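Local coordinates for Non-reducing end alpha-L-arabinofuranosidase BoGH43B (PDB 5JOZ), which cleaves terminal non-reducing alpha-L-arabinofuranoside residues from the side branches of xyloglucan during its breakdown by Bacteroides ovatus, at residues V102-A107 and V118-W123; Y263-R268 and R363-F368; A349-T354 and S486-A491. One frame throughout, in Å; residues are numbered along the deposited sequence.

Interaction 1 (V102-A107 and V118-W123); sequences VFYVTA and VWVGNW
V102 N donates to N122 O at 2.8 Å, and V118 N donates to Y104 O at 2.9 Å in a nearly straight bond (178° at the hydrogen). These bonds join the last two strands, 102-107 and 118-119, of a four-stranded antiparallel sheet, one blade of the five-bladed beta-propeller of family 43. Y104 and V118 form a hydrogen-bonded pair, with Y104 N returning a bond to V118 O. F103 and W119 form the adjoining non-hydrogen-bonded pair. V120 N binds V102 O, which also takes a bond from a water that G121 N holds at 2.7 Å. The outer strand thus stays attached after its regular pairing ends.

On the side of Y104, V118 CB lies over one face of the tyrosine ring, 4.0 Å from its centroid. V120 CG1 meets the edge of that ring. The phenol OH of Y104 bonds to P154 O, which fixes the far end of the ring. On the side of F103, the phenylalanine edge is turned toward the face of W119 in an offset edge-to-face pair, planes 66° apart. Back on the Y104 side, the torsion setting V102 CG1 anti to N (chi1 173°) brings it to a tight 3.4 Å from V120 CG2.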
loop_
_atom_site.group_PDB
_atom_site.type_symbol
_atom_site.label_atom_id
_atom_site.label_comp_id
_atom_site.label_asym_id
_atom_site.label_seq_id
_atom_site.Cartn_x
_atom_site.Cartn_y
_atom_site.Cartn_z
ATOM N N VAL A 102 -6.485 -15.512 8.693
ATOM C CA VAL A 102 -6.455 -14.369 9.591
ATOM C C VAL A 102 -5.393 -14.567 10.652
ATOM O O VAL A 102 -5.305 -15.630 11.236
ATOM C CB VAL A 102 -7.842 -14.116 10.211
ATOM C CG1 VAL A 102 -7.796 -13.026 11.273
ATOM C CG2 VAL A 102 -8.830 -13.737 9.111
ATOM N N PHE A 103 -4.597 -13.529 10.894
ATOM C CA PHE A 103 -3.522 -13.556 11.896
ATOM C C PHE A 103 -3.438 -12.208 12.597
ATOM O O PHE A 103 -3.912 -11.214 12.070
ATOM C CB PHE A 103 -2.162 -13.823 11.230
ATOM C CG PHE A 103 -1.706 -12.689 10.365
ATOM C CD1 PHE A 103 -2.156 -12.591 9.067
ATOM C CD2 PHE A 103 -0.909 -11.668 10.880
ATOM C CE1 PHE A 103 -1.809 -11.512 8.274
ATOM C CE2 PHE A 103 -0.547 -10.586 10.088
ATOM C CZ PHE A 103 -1.002 -10.514 8.779
ATOM N N TYR A 104 -2.788 -12.168 13.752
ATOM C CA TYR A 104 -2.277 -10.913 14.270
ATOM C C TYR A 104 -0.853 -11.037 14.768
ATOM O O TYR A 104 -0.370 -12.133 15.021
ATOM C CB TYR A 104 -3.203 -10.285 15.339
ATOM C CG TYR A 104 -3.347 -11.012 16.664
ATOM C CD1 TYR A 104 -4.297 -12.017 16.827
ATOM C CD2 TYR A 104 -2.568 -10.657 17.774
ATOM C CE1 TYR A 104 -4.449 -12.677 18.043
ATOM C CE2 TYR A 104 -2.713 -11.314 18.999
ATOM C CZ TYR A 104 -3.658 -12.326 19.124
ATOM O OH TYR A 104 -3.822 -12.992 20.321
ATOM N N VAL A 105 -0.194 -9.881 14.892
ATOM C CA VAL A 105 1.156 -9.754 15.435
ATOM C C VAL A 105 1.167 -8.612 16.439
ATOM O O VAL A 105 0.346 -7.705 16.344
ATOM C CB VAL A 105 2.216 -9.481 14.332
ATOM C CG1 VAL A 105 2.419 -10.714 13.471
ATOM C CG2 VAL A 105 1.842 -8.291 13.458
ATOM N N THR A 106 2.118 -8.652 17.371
ATOM C CA THR A 106 2.189 -7.706 18.483
ATOM C C THR A 106 3.569 -7.077 18.642
ATOM O O THR A 106 4.557 -7.616 18.174
ATOM C CB THR A 106 1.812 -8.368 19.847
ATOM O OG1 THR A 106 2.822 -9.295 20.260
ATOM C CG2 THR A 106 0.470 -9.078 19.761
ATOM N N ALA A 107 3.621 -5.937 19.328
ATOM C CA ALA A 107 4.886 -5.247 19.587
ATOM C C ALA A 107 4.797 -4.288 20.776
ATOM O O ALA A 107 3.728 -3.769 21.091
ATOM C CB ALA A 107 5.321 -4.484 18.344
ATOM N N VAL A 118 0.023 -14.951 15.273
ATOM C CA VAL A 118 -0.926 -15.733 16.031
ATOM C C VAL A 118 -2.098 -15.962 15.081
ATOM O O VAL A 118 -2.895 -15.048 14.816
ATOM C CB VAL A 118 -1.356 -14.989 17.308
ATOM C CG1 VAL A 118 -2.423 -15.780 18.059
ATOM C CG2 VAL A 118 -0.136 -14.719 18.194
ATOM N N TRP A 119 -2.173 -17.175 14.543
ATOM C CA TRP A 119 -3.228 -17.549 13.611
ATOM C C TRP A 119 -4.495 -17.864 14.411
ATOM O O TRP A 119 -4.482 -18.723 15.304
ATOM C CB TRP A 119 -2.824 -18.762 12.778
ATOM C CG TRP A 119 -1.548 -18.614 12.027
ATOM C CD1 TRP A 119 -0.327 -19.117 12.383
ATOM C CD2 TRP A 119 -1.357 -17.940 10.784
ATOM N NE1 TRP A 119 0.612 -18.791 11.444
ATOM C CE2 TRP A 119 0.014 -18.063 10.450
ATOM C CE3 TRP A 119 -2.205 -17.230 9.919
ATOM C CZ2 TRP A 119 0.558 -17.512 9.285
ATOM C CZ3 TRP A 119 -1.664 -16.673 8.759
ATOM C CH2 TRP A 119 -0.294 -16.827 8.450
ATOM N N VAL A 120 -5.578 -17.164 14.078
ATOM C CA VAL A 120 -6.844 -17.252 14.810
ATOM C C VAL A 120 -7.766 -18.363 14.258
ATOM O O VAL A 120 -8.705 -18.801 14.937
ATOM C CB VAL A 120 -7.571 -15.875 14.861
ATOM C CG1 VAL A 120 -6.620 -14.774 15.320
ATOM C CG2 VAL A 120 -8.198 -15.510 13.525
ATOM N N GLY A 121 -7.512 -18.789 13.023
ATOM C CA GLY A 121 -8.124 -19.980 12.461
ATOM C C GLY A 121 -9.364 -19.751 11.640
ATOM O O GLY A 121 -10.310 -20.531 11.724
ATOM N N ASN A 122 -9.361 -18.692 10.838
ATOM C CA ASN A 122 -10.401 -18.493 9.820
ATOM C C ASN A 122 -9.866 -17.659 8.655
ATOM O O ASN A 122 -8.753 -17.119 8.725
ATOM C CB ASN A 122 -11.688 -17.890 10.430
ATOM C CG ASN A 122 -11.472 -16.533 11.091
ATOM O OD1 ASN A 122 -11.227 -15.524 10.427
ATOM N ND2 ASN A 122 -11.625 -16.495 12.407
ATOM N N TRP A 123 -10.665 -17.565 7.595
ATOM C CA TRP A 123 -10.272 -16.880 6.366
ATOM C C TRP A 123 -11.124 -15.623 6.092
ATOM O O TRP A 123 -11.282 -15.209 4.940
ATOM C CB TRP A 123 -10.354 -17.875 5.206
ATOM C CG TRP A 123 -9.326 -18.965 5.304
ATOM C CD1 TRP A 123 -9.436 -20.132 6.001
ATOM C CD2 TRP A 123 -8.026 -18.975 4.705
ATOM N NE1 TRP A 123 -8.288 -20.874 5.868
ATOM C CE2 TRP A 123 -7.404 -20.188 5.076
ATOM C CE3 TRP A 123 -7.326 -18.077 3.890
ATOM C CZ2 TRP A 123 -6.111 -20.533 4.655
ATOM C CZ3 TRP A 123 -6.040 -18.416 3.471
ATOM C CH2 TRP A 123 -5.447 -19.634 3.855
HETATM O O HOH W 1 -5.871 -18.255 10.967
#

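Interaction 2 (Y263-R268 and R363-F368); sequences YQHLGR and RRQAAF
The backbones approach most closely where L266 CA lies 6.0 Å from Q365 CA, and neither chain is a regular strand at that point. The contact is an interface between two domains. Segment 263-268 is a loop between strands 249-256 and 269-277 of the catalytic beta-propeller. Segment 363-368 is the end of strand 359-364 and the loop that follows in the C-terminal concanavalin A-like beta-sandwich.

L266 is the apolar centre. Its CD1 sits over the middle of one face of the F368 ring, 3.7 Å from the centroid and only 5° off the ring normal, a CH-pi contact. The other methyl, CD2, rests on the side-chain amide of Q365, 3.6 Å from NE2. The leucine therefore fills the space between the ring and the amide. H265 meets the same ring: its CE1 lies at the edge of F368, with the two ring planes oblique at 64°.

The polar link runs through one water. It accepts from Q365 NE2, donates to F368 O and is bonded to H265 NE2. Q365 reaches it with an extended chain, CG anti to the backbone N (chi1 -166°). NE2 also donates to A367 O, and OE1 is held by Y447 OH, so the amide is fixed at both ends. Replacing Q365 by an alanine removes the amide, and this would probably leave the water with one partner fewer, A367 O and Y447 OH without this mate, and a gap beside L266 CD2. F368 N is held by D507 OD2. Within the propeller loop, G267 N donates to Q264 OE1. The shortest of the water's bonds is to F368 O, at 2.6 Å.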
loop_
_atom_site.group_PDB
_atom_site.type_symbol
_atom_site.label_atom_id
_atom_site.label_comp_id
_atom_site.label_asym_id
_atom_site.label_seq_id
_atom_site.Cartn_x
_atom_site.Cartn_y
_atom_site.Cartn_z
ATOM N N TYR A 263 -9.574 6.978 -15.014
ATOM C CA TYR A 263 -8.681 5.899 -14.577
ATOM C C TYR A 263 -7.706 6.312 -13.455
ATOM O O TYR A 263 -7.393 7.495 -13.284
ATOM C CB TYR A 263 -7.921 5.335 -15.791
ATOM C CG TYR A 263 -7.058 6.335 -16.536
ATOM C CD1 TYR A 263 -5.738 6.565 -16.156
ATOM C CD2 TYR A 263 -7.556 7.037 -17.636
ATOM C CE1 TYR A 263 -4.939 7.472 -16.837
ATOM C CE2 TYR A 263 -6.772 7.951 -18.325
ATOM C CZ TYR A 263 -5.460 8.171 -17.924
ATOM O OH TYR A 263 -4.668 9.085 -18.602
ATOM N N GLN A 264 -7.262 5.327 -12.671
ATOM C CA GLN A 264 -6.304 5.561 -11.587
ATOM C C GLN A 264 -5.192 4.524 -11.629
ATOM O O GLN A 264 -5.442 3.323 -11.765
ATOM C CB GLN A 264 -7.013 5.627 -10.206
ATOM C CG GLN A 264 -7.511 4.308 -9.619
ATOM C CD GLN A 264 -6.472 3.560 -8.803
ATOM O OE1 GLN A 264 -5.342 4.010 -8.665
ATOM N NE2 GLN A 264 -6.860 2.411 -8.250
ATOM N N HIS A 265 -3.958 5.000 -11.502
ATOM C CA HIS A 265 -2.773 4.126 -11.539
ATOM C C HIS A 265 -1.886 4.191 -10.302
ATOM O O HIS A 265 -1.128 3.257 -10.073
ATOM C CB HIS A 265 -1.943 4.365 -12.807
ATOM C CG HIS A 265 -1.350 5.737 -12.919
ATOM N ND1 HIS A 265 -2.099 6.853 -13.225
ATOM C CD2 HIS A 265 -0.067 6.161 -12.822
ATOM C CE1 HIS A 265 -1.308 7.911 -13.280
ATOM N NE2 HIS A 265 -0.069 7.517 -13.040
ATOM N N LEU A 266 -1.979 5.257 -9.501
ATOM C CA LEU A 266 -1.201 5.350 -8.271
ATOM C C LEU A 266 -1.702 4.413 -7.171
ATOM O O LEU A 266 -0.967 4.150 -6.221
ATOM C CB LEU A 266 -1.185 6.780 -7.730
ATOM C CG LEU A 266 -0.732 7.922 -8.649
ATOM C CD1 LEU A 266 -0.571 9.194 -7.827
ATOM C CD2 LEU A 266 0.556 7.599 -9.391
ATOM N N GLY A 267 -2.937 3.923 -7.288
ATOM C CA GLY A 267 -3.514 3.017 -6.299
ATOM C C GLY A 267 -4.474 3.748 -5.376
ATOM O O GLY A 267 -4.740 4.944 -5.546
ATOM N N ARG A 268 -5.018 3.029 -4.405
ATOM C CA ARG A 268 -5.882 3.657 -3.429
ATOM C C ARG A 268 -4.970 4.305 -2.355
ATOM O O ARG A 268 -4.038 3.688 -1.838
ATOM C CB ARG A 268 -6.902 2.658 -2.871
ATOM C CG ARG A 268 -7.851 2.090 -3.940
ATOM C CD ARG A 268 -8.600 0.846 -3.464
ATOM N NE ARG A 268 -7.688 -0.286 -3.190
ATOM C CZ ARG A 268 -7.920 -1.289 -2.335
ATOM N NH1 ARG A 268 -9.049 -1.371 -1.629
ATOM N NH2 ARG A 268 -7.000 -2.232 -2.178
ATOM N N ARG A 363 9.637 1.126 -5.217
ATOM C CA ARG A 363 8.845 1.920 -4.323
ATOM C C ARG A 363 7.608 2.466 -4.997
ATOM O O ARG A 363 7.570 2.635 -6.220
ATOM C CB ARG A 363 9.697 3.024 -3.707
ATOM C CG ARG A 363 9.996 4.209 -4.602
ATOM C CD ARG A 363 10.412 5.401 -3.763
ATOM N NE ARG A 363 11.832 5.402 -3.467
ATOM C CZ ARG A 363 12.437 6.309 -2.713
ATOM N NH1 ARG A 363 11.753 7.298 -2.148
ATOM N NH2 ARG A 363 13.743 6.220 -2.516
ATOM N N ARG A 364 6.617 2.756 -4.161
ATOM C CA ARG A 364 5.334 3.284 -4.585
ATOM C C ARG A 364 5.488 4.584 -5.379
ATOM O O ARG A 364 6.222 5.482 -4.960
ATOM C CB ARG A 364 4.471 3.579 -3.358
ATOM C CG ARG A 364 4.021 2.362 -2.564
ATOM C CD ARG A 364 3.723 2.747 -1.128
ATOM N NE ARG A 364 3.275 1.610 -0.314
ATOM C CZ ARG A 364 4.047 0.621 0.150
ATOM N NH1 ARG A 364 5.359 0.571 -0.109
ATOM N NH2 ARG A 364 3.494 -0.348 0.892
ATOM N N GLN A 365 4.818 4.680 -6.525
ATOM C CA GLN A 365 4.707 5.969 -7.212
ATOM C C GLN A 365 3.762 6.882 -6.415
ATOM O O GLN A 365 2.544 6.758 -6.480
ATOM C CB GLN A 365 4.234 5.812 -8.647
ATOM C CG GLN A 365 4.438 7.092 -9.452
ATOM C CD GLN A 365 3.824 7.030 -10.824
ATOM O OE1 GLN A 365 3.681 5.953 -11.393
ATOM N NE2 GLN A 365 3.462 8.192 -11.373
ATOM N N ALA A 366 4.362 7.789 -5.660
ATOM C CA ALA A 366 3.671 8.648 -4.713
ATOM C C ALA A 366 3.219 9.990 -5.304
ATOM O O ALA A 366 2.691 10.835 -4.566
ATOM C CB ALA A 366 4.588 8.895 -3.517
ATOM N N ALA A 367 3.444 10.204 -6.602
ATOM C CA ALA A 367 2.985 11.421 -7.272
ATOM C C ALA A 367 2.692 11.186 -8.753
ATOM O O ALA A 367 3.305 10.337 -9.402
ATOM C CB ALA A 367 4.015 12.528 -7.102
ATOM N N PHE A 368 1.725 11.925 -9.274
ATOM C CA PHE A 368 1.460 11.906 -10.699
ATOM C C PHE A 368 2.685 12.369 -11.463
ATOM O O PHE A 368 3.131 11.686 -12.375
ATOM C CB PHE A 368 0.267 12.784 -11.033
ATOM C CG PHE A 368 -1.028 12.221 -10.549
ATOM C CD1 PHE A 368 -1.573 11.093 -11.156
ATOM C CD2 PHE A 368 -1.683 12.786 -9.459
ATOM C CE1 PHE A 368 -2.778 10.561 -10.701
ATOM C CE2 PHE A 368 -2.877 12.258 -9.004
ATOM C CZ PHE A 368 -3.428 11.148 -9.626
HETATM O O HOH W 2 1.951 9.625 -13.402
#

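Interaction 3 (A349-T354 and S486-A491)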
loop_
_atom_site.group_PDB
_atom_site.type_symbol
_atom_site.label_atom_id
_atom_site.label_comp_id
_atom_site.label_asym_id
_atom_site.label_seq_id
_atom_site.Cartn_x
_atom_site.Cartn_y
_atom_site.Cartn_z
ATOM N N ALA A 349 17.244 -16.525 -12.692
ATOM C CA ALA A 349 16.304 -17.057 -13.703
ATOM C C ALA A 349 14.893 -16.512 -13.539
ATOM O O ALA A 349 14.178 -16.359 -14.532
ATOM C CB ALA A 349 16.262 -18.582 -13.646
ATOM N N ILE A 350 14.511 -16.230 -12.290
ATOM C CA ILE A 350 13.169 -15.751 -11.960
ATOM C C ILE A 350 12.908 -14.423 -12.676
ATOM O O ILE A 350 13.746 -13.517 -12.620
ATOM C CB ILE A 350 12.983 -15.520 -10.432
ATOM C CG1 ILE A 350 13.432 -16.730 -9.575
ATOM C CG2 ILE A 350 11.533 -15.157 -10.121
ATOM C CD1 ILE A 350 12.933 -18.069 -10.067
ATOM N N ASN A 351 11.780 -14.340 -13.379
ATOM C CA ASN A 351 11.193 -13.056 -13.818
ATOM C C ASN A 351 9.784 -12.907 -13.193
ATOM O O ASN A 351 9.498 -13.559 -12.182
ATOM C CB ASN A 351 11.227 -12.900 -15.357
ATOM C CG ASN A 351 10.430 -13.971 -16.108
ATOM O OD1 ASN A 351 9.473 -14.562 -15.599
ATOM N ND2 ASN A 351 10.831 -14.214 -17.353
ATOM N N PHE A 352 8.919 -12.062 -13.756
ATOM C CA PHE A 352 7.576 -11.845 -13.185
ATOM C C PHE A 352 6.582 -12.986 -13.459
ATOM O O PHE A 352 5.577 -13.113 -12.758
ATOM C CB PHE A 352 6.975 -10.525 -13.691
ATOM C CG PHE A 352 7.824 -9.313 -13.405
ATOM C CD1 PHE A 352 8.031 -8.884 -12.098
ATOM C CD2 PHE A 352 8.411 -8.595 -14.442
ATOM C CE1 PHE A 352 8.814 -7.768 -11.829
ATOM C CE2 PHE A 352 9.197 -7.476 -14.181
ATOM C CZ PHE A 352 9.398 -7.061 -12.874
ATOM N N THR A 353 6.875 -13.806 -14.469
ATOM C CA THR A 353 5.977 -14.863 -14.956
ATOM C C THR A 353 5.704 -16.006 -13.966
ATOM O O THR A 353 4.799 -16.804 -14.204
ATOM C CB THR A 353 6.528 -15.479 -16.266
ATOM O OG1 THR A 353 7.055 -14.441 -17.101
ATOM C CG2 THR A 353 5.446 -16.247 -17.040
ATOM N N THR A 354 6.485 -16.109 -12.889
ATOM C CA THR A 354 6.156 -17.016 -11.778
ATOM C C THR A 354 5.669 -16.245 -10.561
ATOM O O THR A 354 5.802 -15.029 -10.484
ATOM C CB THR A 354 7.365 -17.875 -11.348
ATOM O OG1 THR A 354 8.439 -17.026 -10.911
ATOM C CG2 THR A 354 7.828 -18.767 -12.501
ATOM N N SER A 486 17.109 -9.641 -14.267
ATOM C CA SER A 486 16.674 -11.007 -14.549
ATOM C C SER A 486 17.434 -11.596 -15.737
ATOM O O SER A 486 17.692 -10.902 -16.723
ATOM C CB SER A 486 15.167 -11.032 -14.830
ATOM O OG SER A 486 14.723 -12.320 -15.229
ATOM N N GLY A 487 17.781 -12.876 -15.640
ATOM C CA GLY A 487 18.344 -13.607 -16.764
ATOM C C GLY A 487 17.352 -14.490 -17.498
ATOM O O GLY A 487 17.752 -15.237 -18.377
ATOM N N ASN A 488 16.072 -14.440 -17.126
ATOM C CA ASN A 488 14.986 -15.078 -17.892
ATOM C C ASN A 488 15.246 -16.556 -18.255
ATOM O O ASN A 488 15.445 -16.899 -19.430
ATOM C CB ASN A 488 14.673 -14.244 -19.149
ATOM C CG ASN A 488 14.105 -12.879 -18.816
ATOM O OD1 ASN A 488 12.989 -12.769 -18.327
ATOM N ND2 ASN A 488 14.875 -11.832 -19.077
ATOM N N GLY A 489 15.249 -17.411 -17.230
ATOM C CA GLY A 489 15.588 -18.833 -17.369
ATOM C C GLY A 489 16.976 -19.175 -16.848
ATOM O O GLY A 489 17.197 -20.292 -16.364
ATOM N N GLN A 490 17.905 -18.216 -16.950
ATOM C CA GLN A 490 19.269 -18.332 -16.406
ATOM C C GLN A 490 19.509 -17.229 -15.392
ATOM O O GLN A 490 18.833 -16.216 -15.409
ATOM C CB GLN A 490 20.313 -18.156 -17.517
ATOM C CG GLN A 490 20.030 -18.861 -18.829
ATOM C CD GLN A 490 19.885 -20.356 -18.678
ATOM O OE1 GLN A 490 20.437 -20.963 -17.753
ATOM N NE2 GLN A 490 19.142 -20.966 -19.596
ATOM N N ALA A 491 20.503 -17.411 -14.533
ATOM C CA ALA A 491 21.032 -16.307 -13.728
ATOM C C ALA A 491 21.811 -15.346 -14.626
ATOM O O ALA A 491 22.348 -15.764 -15.653
ATOM C CB ALA A 491 21.939 -16.834 -12.622
#
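N351 ND2 donates to N488 OD1 at 2.8 Å, almost perfectly straight (177° at the hydrogen). The donor lies on a lone pair of the acceptor, and the acceptor lies in the amide plane of N351. The two amide planes are turned 53° apart. Next to this bond, S486 OG donates to I350 O at 3.0 Å from above the carbonyl plane. G489 N reaches a lone pair of A349 O at 3.1 Å. A349 CB packs on the backbone of G489, 3.3 Å from its carbonyl C.

Each loop shapes its own polar groups. OD1 of N351 accepts from T353 N, an Asx turn, and also from T353 OG1, both from one face of the amide. With OD1 engaged, ND2 of the same amide is set toward N488. With OG anti to the backbone N (chi1 175°), S486 can donate to I350 O while accepting from N488 N, an ST turn. N488 has a left-handed backbone, and its ND2 is held by N384 O and E386 OE2. G489 has a positive phi, at which a side chain would collide with the carbonyl O of N488.

The contact ties two surface loops of the concanavalin A-like beta-sandwich. One leads from strand 343-345 to strand 359-364, the other from 480-486 to 496-505. Strands 359-364 and 480-486 are antiparallel neighbours in one sheet, and F352 stacks on Y484 of strand 480-486.

Overall arrangement
Interaction 1 lies in the propeller, interaction 3 in the beta-sandwich, and interaction 2 at the seam between them. Their centres are about 29 Å (1 to 2), 26 Å (2 to 3) and 33 Å (1 to 3) apart. Interactions 2 and 3 are linked through strand 359-364, which follows the 349-354 loop and ends in segment 363-368. The V102 side chain is about 8 Å from that of D126, inferred to modulate the acid, and about 12 Å from that of E176, the inferred proton donor. Interaction 3 and the touching residues of interaction 2 lie away from the annotated sites, but R268 of 263-268 makes a long, weak ion pair with D16, the inferred proton acceptor.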